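PDB 6CJ7: serpin-12 from Manduca sexta, which is a serine protease inhibitor of the serpin family that appears to regulate prophenoloxidase activation in the larval hemolymph. Local coordinates for residues E231-V236 with S259-P264; F210-H215 with K221-P226. One frame throughout, in Å; residues are numbered along the deposited sequence.

Contact 1 of 2, residues E231-V236 with S259-P264; sequences EYSLIV and SFLDLP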
ATOM      1  N   GLU A 231       7.970  12.118 -10.038  1.00 20.38           N
ATOM      2  CA  GLU A 231       8.432  11.233  -8.969  1.00 20.99           C
ATOM      3  C   GLU A 231       7.534  10.017  -8.846  1.00 21.43           C
ATOM      4  O   GLU A 231       8.006   8.902  -8.581  1.00 19.36           O
ATOM      5  CB  GLU A 231       8.467  11.994  -7.645  1.00 20.37           C
ATOM      6  CG  GLU A 231       9.559  13.045  -7.613  1.00 20.34           C
ATOM      7  CD  GLU A 231       9.460  13.965  -6.422  1.00 20.46           C
ATOM      8  OE1 GLU A 231       8.415  13.914  -5.716  1.00 20.83           O
ATOM      9  OE2 GLU A 231      10.416  14.748  -6.216  1.00 23.90           O
ATOM     10  N   TYR A 232       6.235  10.224  -9.036  1.00 18.19           N
ATOM     11  CA  TYR A 232       5.221   9.190  -8.920  1.00 18.59           C
ATOM     12  C   TYR A 232       4.274   9.304 -10.104  1.00 18.72           C
ATOM     13  O   TYR A 232       4.164  10.357 -10.734  1.00 19.93           O
ATOM     14  CB  TYR A 232       4.396   9.308  -7.618  1.00 20.19           C
ATOM     15  CG  TYR A 232       5.250   9.417  -6.376  1.00 20.94           C
ATOM     16  CD1 TYR A 232       5.696   8.278  -5.715  1.00 18.55           C
ATOM     17  CD2 TYR A 232       5.601  10.661  -5.863  1.00 20.94           C
ATOM     18  CE1 TYR A 232       6.494   8.385  -4.585  1.00 20.84           C
ATOM     19  CE2 TYR A 232       6.401  10.778  -4.748  1.00 19.46           C
ATOM     20  CZ  TYR A 232       6.829   9.634  -4.099  1.00 23.06           C
ATOM     21  OH  TYR A 232       7.620   9.751  -2.976  1.00 23.60           O
ATOM     22  N   SER A 233       3.536   8.226 -10.355  1.00 19.04           N
ATOM     23  CA  SER A 233       2.442   8.239 -11.318  1.00 17.82           C
ATOM     24  C   SER A 233       1.224   7.597 -10.688  1.00 18.24           C
ATOM     25  O   SER A 233       1.344   6.649  -9.917  1.00 20.88           O
ATOM     26  CB  SER A 233       2.775   7.444 -12.588  1.00 20.93           C
ATOM     27  OG  SER A 233       3.960   7.913 -13.207  1.00 27.50           O
ATOM     28  N   LEU A 234       0.044   8.101 -11.045  1.00 17.53           N
ATOM     29  CA  LEU A 234      -1.190   7.363 -10.817  1.00 18.98           C
ATOM     30  C   LEU A 234      -1.531   6.652 -12.119  1.00 18.63           C
ATOM     31  O   LEU A 234      -1.769   7.299 -13.150  1.00 20.25           O
ATOM     32  CB  LEU A 234      -2.346   8.254 -10.359  1.00 18.01           C
ATOM     33  CG  LEU A 234      -3.512   7.444  -9.764  1.00 18.86           C
ATOM     34  CD1 LEU A 234      -3.145   6.899  -8.380  1.00 20.13           C
ATOM     35  CD2 LEU A 234      -4.776   8.304  -9.722  1.00 22.86           C
ATOM     36  N   ILE A 235      -1.509   5.325 -12.080  1.00 18.42           N
ATOM     37  CA  ILE A 235      -1.829   4.502 -13.232  1.00 19.12           C
ATOM     38  C   ILE A 235      -3.263   4.041 -13.041  1.00 19.63           C
ATOM     39  O   ILE A 235      -3.585   3.381 -12.047  1.00 20.32           O
ATOM     40  CB  ILE A 235      -0.852   3.326 -13.363  1.00 20.41           C
ATOM     41  CG1 ILE A 235       0.576   3.868 -13.507  1.00 21.17           C
ATOM     42  CG2 ILE A 235      -1.226   2.448 -14.565  1.00 23.66           C
ATOM     43  CD1 ILE A 235       1.652   2.802 -13.409  1.00 24.37           C
ATOM     44  N   VAL A 236      -4.143   4.445 -13.947  1.00 19.76           N
ATOM     45  CA  VAL A 236      -5.570   4.165 -13.831  1.00 20.11           C
ATOM     46  C   VAL A 236      -5.947   3.199 -14.940  1.00 21.70           C
ATOM     47  O   VAL A 236      -5.625   3.428 -16.114  1.00 21.85           O
ATOM     48  CB  VAL A 236      -6.407   5.452 -13.902  1.00 20.99           C
ATOM     49  CG1 VAL A 236      -7.890   5.130 -13.710  1.00 20.90           C
ATOM     50  CG2 VAL A 236      -5.918   6.455 -12.868  1.00 28.12           C
ATOM     51  N   SER A 259       5.285  -1.800 -17.911  1.00 27.39           N
ATOM     52  CA  SER A 259       5.328  -1.483 -19.336  1.00 28.05           C
ATOM     53  C   SER A 259       4.454  -0.288 -19.700  1.00 29.45           C
ATOM     54  O   SER A 259       4.707   0.355 -20.726  1.00 28.94           O
ATOM     55  CB  SER A 259       4.894  -2.690 -20.170  1.00 33.87           C
ATOM     56  OG  SER A 259       3.476  -2.766 -20.265  1.00 38.34           O
ATOM     57  N   PHE A 260       3.429   0.018 -18.896  1.00 28.82           N
ATOM     58  CA  PHE A 260       2.559   1.146 -19.209  1.00 30.00           C
ATOM     59  C   PHE A 260       3.318   2.467 -19.175  1.00 30.64           C
ATOM     60  O   PHE A 260       2.916   3.428 -19.840  1.00 30.02           O
ATOM     61  CB  PHE A 260       1.378   1.185 -18.235  1.00 25.43           C
ATOM     62  CG  PHE A 260       0.453  -0.000 -18.342  1.00 28.68           C
ATOM     63  CD1 PHE A 260       0.385  -0.755 -19.503  1.00 29.97           C
ATOM     64  CD2 PHE A 260      -0.351  -0.355 -17.275  1.00 28.24           C
ATOM     65  CE1 PHE A 260      -0.473  -1.849 -19.590  1.00 30.87           C
ATOM     66  CE2 PHE A 260      -1.204  -1.450 -17.347  1.00 26.55           C
ATOM     67  CZ  PHE A 260      -1.269  -2.189 -18.507  1.00 29.45           C
ATOM     68  N   LEU A 261       4.414   2.538 -18.414  1.00 30.85           N
ATOM     69  CA  LEU A 261       5.235   3.743 -18.393  1.00 32.93           C
ATOM     70  C   LEU A 261       5.977   3.965 -19.706  1.00 34.74           C
ATOM     71  O   LEU A 261       6.539   5.049 -19.909  1.00 33.77           O
ATOM     72  CB  LEU A 261       6.230   3.683 -17.228  1.00 29.62           C
ATOM     73  CG  LEU A 261       5.714   3.830 -15.789  1.00 32.96           C
ATOM     74  CD1 LEU A 261       4.660   4.917 -15.679  1.00 39.72           C
ATOM     75  CD2 LEU A 261       5.170   2.512 -15.232  1.00 33.04           C
ATOM     76  N   ASP A 262       5.984   2.981 -20.605  1.00 32.42           N
ATOM     77  CA  ASP A 262       6.598   3.121 -21.918  1.00 31.09           C
ATOM     78  C   ASP A 262       5.585   3.419 -23.015  1.00 31.08           C
ATOM     79  O   ASP A 262       5.968   3.507 -24.186  1.00 38.17           O
ATOM     80  CB  ASP A 262       7.380   1.852 -22.271  1.00 38.42           C
ATOM     81  CG  ASP A 262       8.508   1.580 -21.307  1.00 49.08           C
ATOM     82  OD1 ASP A 262       9.124   2.558 -20.832  1.00 48.41           O
ATOM     83  OD2 ASP A 262       8.776   0.394 -21.019  1.00 54.83           O
ATOM     84  N   LEU A 263       4.311   3.570 -22.666  1.00 30.79           N
ATOM     85  CA  LEU A 263       3.301   3.871 -23.667  1.00 34.22           C
ATOM     86  C   LEU A 263       3.556   5.251 -24.269  1.00 34.01           C
ATOM     87  O   LEU A 263       3.956   6.178 -23.556  1.00 32.73           O
ATOM     88  CB  LEU A 263       1.905   3.825 -23.052  1.00 33.27           C
ATOM     89  CG  LEU A 263       1.345   2.448 -22.701  1.00 32.20           C
ATOM     90  CD1 LEU A 263       0.112   2.595 -21.827  1.00 34.67           C
ATOM     91  CD2 LEU A 263       1.022   1.685 -23.982  1.00 37.16           C
ATOM     92  N   PRO A 264       3.330   5.421 -25.573  1.00 37.61           N
ATOM     93  CA  PRO A 264       3.538   6.731 -26.176  1.00 40.43           C
ATOM     94  C   PRO A 264       2.454   7.695 -25.735  1.00 37.36           C
ATOM     95  O   PRO A 264       1.344   7.277 -25.363  1.00 34.62           O
ATOM     96  CB  PRO A 264       3.449   6.440 -27.685  1.00 43.88           C
ATOM     97  CG  PRO A 264       2.494   5.305 -27.760  1.00 46.91           C
ATOM     98  CD  PRO A 264       2.768   4.455 -26.534  1.00 41.71           C
TER
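Ile235 meets two neighbours from the other segment, one with each of its branches. Its CG2 approaches the Phe260 ring at the edge, near the ring plane, with CD2 as the closest ring atom at 4.0 Å. Its other branch ends in CD1, 4.0 Å from Leu261 CD2, and these two side chains cross at about a right angle. The split follows from the first torsion: with CG1 anti to the carbonyl carbon (chi1 -59°), CG2 stands anti to the backbone N, and the branches part toward different residues. Leu261 reaches Ser233 with its other methyl, CD1 lying 3.9 Å from Ser233 OG. This is van der Waals contact of a methyl with a hydroxyl oxygen; the hydroxyl's hydrogen bond is with Asn366 OD1. Phe260 and Leu261 are consecutive, and a type I turn runs from Phe260 to Leu263, closed by the 3.2 Å bond from Leu263 N to Phe260 O. Farther out, Trp364 of strand 359-365 packs on both Ile235 and Leu261, and His215 meets the Phe260 ring edge to face. The segment 259-264 thus packs on one face of strand 232-239 in serpin sheet B, through Ser233 and Ile235. The two segments bury just 149 Å² between them and share no hydrogen bond, so the evidence is for docking by apolar packing, with the strand's backbone polar groups paired to neighbouring strands instead.

Contact 2 of 2, residues F210-H215 with K221-P226; sequences FKAGTH and KVVVLP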
ATOM      1  N   PHE A 210      -1.259  12.271 -22.456  1.00 26.26           N
ATOM      2  CA  PHE A 210      -0.785  11.375 -21.412  1.00 24.93           C
ATOM      3  C   PHE A 210      -0.275  10.105 -22.063  1.00 28.28           C
ATOM      4  O   PHE A 210      -0.780   9.680 -23.105  1.00 30.18           O
ATOM      5  CB  PHE A 210      -1.889  10.948 -20.432  1.00 26.69           C
ATOM      6  CG  PHE A 210      -2.503  12.056 -19.640  1.00 29.26           C
ATOM      7  CD1 PHE A 210      -1.848  12.607 -18.554  1.00 30.59           C
ATOM      8  CD2 PHE A 210      -3.786  12.488 -19.926  1.00 30.16           C
ATOM      9  CE1 PHE A 210      -2.447  13.612 -17.810  1.00 33.67           C
ATOM     10  CE2 PHE A 210      -4.376  13.483 -19.184  1.00 30.30           C
ATOM     11  CZ  PHE A 210      -3.713  14.044 -18.134  1.00 28.76           C
ATOM     12  N   LYS A 211       0.707   9.477 -21.429  1.00 25.29           N
ATOM     13  CA  LYS A 211       0.990   8.090 -21.754  1.00 26.34           C
ATOM     14  C   LYS A 211      -0.280   7.272 -21.520  1.00 24.50           C
ATOM     15  O   LYS A 211      -0.842   7.277 -20.419  1.00 26.52           O
ATOM     16  CB  LYS A 211       2.158   7.575 -20.910  1.00 27.02           C
ATOM     17  CG  LYS A 211       3.435   8.450 -21.041  1.00 26.20           C
ATOM     18  CD  LYS A 211       4.622   7.822 -20.316  1.00 31.75           C
ATOM     19  CE  LYS A 211       4.549   8.003 -18.802  1.00 34.06           C
ATOM     20  NZ  LYS A 211       4.274   9.376 -18.279  1.00 32.92           N
ATOM     21  N   ALA A 212      -0.753   6.603 -22.565  1.00 26.63           N
ATOM     22  CA  ALA A 212      -2.057   5.961 -22.499  1.00 27.84           C
ATOM     23  C   ALA A 212      -2.168   4.942 -23.617  1.00 30.67           C
ATOM     24  O   ALA A 212      -1.420   4.981 -24.597  1.00 31.61           O
ATOM     25  CB  ALA A 212      -3.200   6.981 -22.597  1.00 29.93           C
ATOM     26  N   GLY A 213      -3.115   4.029 -23.457  1.00 30.46           N
ATOM     27  CA  GLY A 213      -3.352   3.035 -24.483  1.00 33.09           C
ATOM     28  C   GLY A 213      -4.433   2.077 -24.043  1.00 34.55           C
ATOM     29  O   GLY A 213      -5.150   2.320 -23.072  1.00 33.66           O
ATOM     30  N   THR A 214      -4.553   0.988 -24.792  1.00 39.79           N
ATOM     31  CA  THR A 214      -5.463  -0.102 -24.470  1.00 38.73           C
ATOM     32  C   THR A 214      -4.636  -1.366 -24.322  1.00 44.46           C
ATOM     33  O   THR A 214      -3.943  -1.767 -25.263  1.00 50.92           O
ATOM     34  CB  THR A 214      -6.528  -0.286 -25.554  1.00 45.69           C
ATOM     35  OG1 THR A 214      -7.243   0.942 -25.742  1.00 50.20           O
ATOM     36  CG2 THR A 214      -7.505  -1.378 -25.150  1.00 45.21           C
ATOM     37  N   HIS A 215      -4.706  -1.989 -23.149  1.00 45.23           N
ATOM     38  CA  HIS A 215      -4.012  -3.250 -22.901  1.00 48.23           C
ATOM     39  C   HIS A 215      -4.971  -4.384 -23.239  1.00 50.66           C
ATOM     40  O   HIS A 215      -5.829  -4.748 -22.430  1.00 46.19           O
ATOM     41  CB  HIS A 215      -3.533  -3.327 -21.458  1.00 46.74           C
ATOM     42  CG  HIS A 215      -2.511  -4.394 -21.220  1.00 57.28           C
ATOM     43  ND1 HIS A 215      -1.353  -4.491 -21.963  1.00 63.02           N
ATOM     44  CD2 HIS A 215      -2.473  -5.414 -20.330  1.00 58.23           C
ATOM     45  CE1 HIS A 215      -0.643  -5.519 -21.536  1.00 62.31           C
ATOM     46  NE2 HIS A 215      -1.303  -6.099 -20.548  1.00 62.99           N
ATOM     47  N   LYS A 221      -8.598  -0.006 -20.729  1.00 33.43           N
ATOM     48  CA  LYS A 221      -7.907   1.224 -21.076  1.00 31.34           C
ATOM     49  C   LYS A 221      -6.981   1.616 -19.934  1.00 26.15           C
ATOM     50  O   LYS A 221      -7.262   1.347 -18.766  1.00 25.29           O
ATOM     51  CB  LYS A 221      -8.895   2.361 -21.337  1.00 29.61           C
ATOM     52  CG  LYS A 221      -9.747   2.211 -22.566  1.00 35.68           C
ATOM     53  CD  LYS A 221     -10.778   3.329 -22.587  1.00 39.05           C
ATOM     54  CE  LYS A 221     -11.672   3.247 -23.813  1.00 45.26           C
ATOM     55  NZ  LYS A 221     -12.545   4.446 -23.922  1.00 49.14           N
ATOM     56  N   VAL A 222      -5.872   2.272 -20.282  1.00 26.18           N
ATOM     57  CA  VAL A 222      -4.841   2.669 -19.330  1.00 25.99           C
ATOM     58  C   VAL A 222      -4.491   4.132 -19.573  1.00 24.20           C
ATOM     59  O   VAL A 222      -4.280   4.531 -20.720  1.00 25.89           O
ATOM     60  CB  VAL A 222      -3.575   1.801 -19.476  1.00 30.85           C
ATOM     61  CG1 VAL A 222      -2.473   2.277 -18.520  1.00 32.15           C
ATOM     62  CG2 VAL A 222      -3.901   0.330 -19.245  1.00 32.06           C
ATOM     63  N   VAL A 223      -4.402   4.924 -18.501  1.00 24.15           N
ATOM     64  CA  VAL A 223      -3.787   6.250 -18.573  1.00 23.80           C
ATOM     65  C   VAL A 223      -2.801   6.395 -17.414  1.00 21.72           C
ATOM     66  O   VAL A 223      -3.039   5.882 -16.315  1.00 21.31           O
ATOM     67  CB  VAL A 223      -4.846   7.383 -18.580  1.00 26.36           C
ATOM     68  CG1 VAL A 223      -5.524   7.549 -17.233  1.00 24.85           C
ATOM     69  CG2 VAL A 223      -4.216   8.700 -19.041  1.00 29.47           C
ATOM     70  N   VAL A 224      -1.673   7.055 -17.679  1.00 23.62           N
ATOM     71  CA  VAL A 224      -0.621   7.299 -16.694  1.00 22.31           C
ATOM     72  C   VAL A 224      -0.616   8.789 -16.379  1.00 22.30           C
ATOM     73  O   VAL A 224      -0.336   9.614 -17.263  1.00 24.79           O
ATOM     74  CB  VAL A 224       0.755   6.859 -17.214  1.00 26.22           C
ATOM     75  CG1 VAL A 224       1.835   7.170 -16.185  1.00 23.41           C
ATOM     76  CG2 VAL A 224       0.752   5.376 -17.590  1.00 25.40           C
ATOM     77  N   LEU A 225      -0.921   9.137 -15.130  1.00 21.93           N
ATOM     78  CA  LEU A 225      -1.023  10.539 -14.731  1.00 22.56           C
ATOM     79  C   LEU A 225       0.170  10.916 -13.859  1.00 19.41           C
ATOM     80  O   LEU A 225       0.275  10.421 -12.726  1.00 22.05           O
ATOM     81  CB  LEU A 225      -2.333  10.773 -13.980  1.00 23.43           C
ATOM     82  CG  LEU A 225      -3.570  10.208 -14.682  1.00 25.34           C
ATOM     83  CD1 LEU A 225      -4.808  10.286 -13.794  1.00 23.64           C
ATOM     84  CD2 LEU A 225      -3.780  10.944 -16.005  1.00 26.55           C
ATOM     85  N   PRO A 226       1.094  11.759 -14.317  1.00 19.90           N
ATOM     86  CA  PRO A 226       2.307  12.020 -13.529  1.00 19.69           C
ATOM     87  C   PRO A 226       2.094  13.035 -12.414  1.00 21.61           C
ATOM     88  O   PRO A 226       1.338  14.004 -12.542  1.00 22.45           O
ATOM     89  CB  PRO A 226       3.301  12.562 -14.568  1.00 24.72           C
ATOM     90  CG  PRO A 226       2.644  12.372 -15.905  1.00 32.82           C
ATOM     91  CD  PRO A 226       1.172  12.357 -15.660  1.00 22.54           C
TER
HETATM   92  O   HOH W   1       1.633  10.381 -18.946  1.00 26.01           O
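Gly213 and Val222 form a hydrogen-bonded antiparallel pair, Gly213 N to Val222 O at 3.0 Å and Val222 N to Gly213 O at 2.9 Å, between short strand axes whose directions differ by 150°. A third backbone bond runs from Val224 N to Lys211 O, 2.9 Å long. One step farther, water takes over: it accepts from Lys211 N and from Lys211 NZ (2.9 Å), and donates to Val224 O at 2.7 Å. The lysine chain bends at its last two torsions (chi3 -77°), which curls the ammonium back to this water while CE and NZ pass over Val224 CG1. The bridge sits where the chain turns a corner at Lys211, and it supplies partners for two backbone groups that do not bond each other directly.

Phe210, just before the corner, lays its ring across the end of the second strand. Leu225 CD2 sits over one face, 3.6 Å from the ring centroid and 17° off the normal, a clear CH-pi contact. Pro226 CD lies at the ring edge. Val223 CG2 presses on the stem of the phenylalanine, 3.5 Å from Phe210 CB, and also packs on Ala212 CB. Val268 of strand 265-282 touches both Phe210 and Ala212, continuing this apolar layer. At the other end, the extended Lys221 chain leads away from the pair, and its NZ bonds to Tyr352 O. The arrangement is the antiparallel hairpin that begins serpin sheet B. Its chemistry implies two means of cohesion: direct backbone N-H...O hydrogen bonds at Gly213 and at Lys211 O, then an end where a water bridges the strands and the Phe210 ring packs on Leu225.

How the contacts relate
From the N terminus, contact 2 comes first, closing a short hairpin loop between strands 198-215 and 220-226. The chain then turns through residues 227-231 into strand 232-239, and contact 1 closes a longer loop that holds helices 245-251 and 254-260. The two loops are in series, neither nested nor crossing. Their centres are only about 7 Å apart because strand 220-226 pairs with strand 232-239: Leu234 O to Leu225 N is 2.8 Å, a probable hydrogen bond. A second link is packing of the Lys211 chain against the backbone oxygens of Leu261 and Leu263. Together they tie three successive strands of sheet B to the segment 259-264 that packs against them.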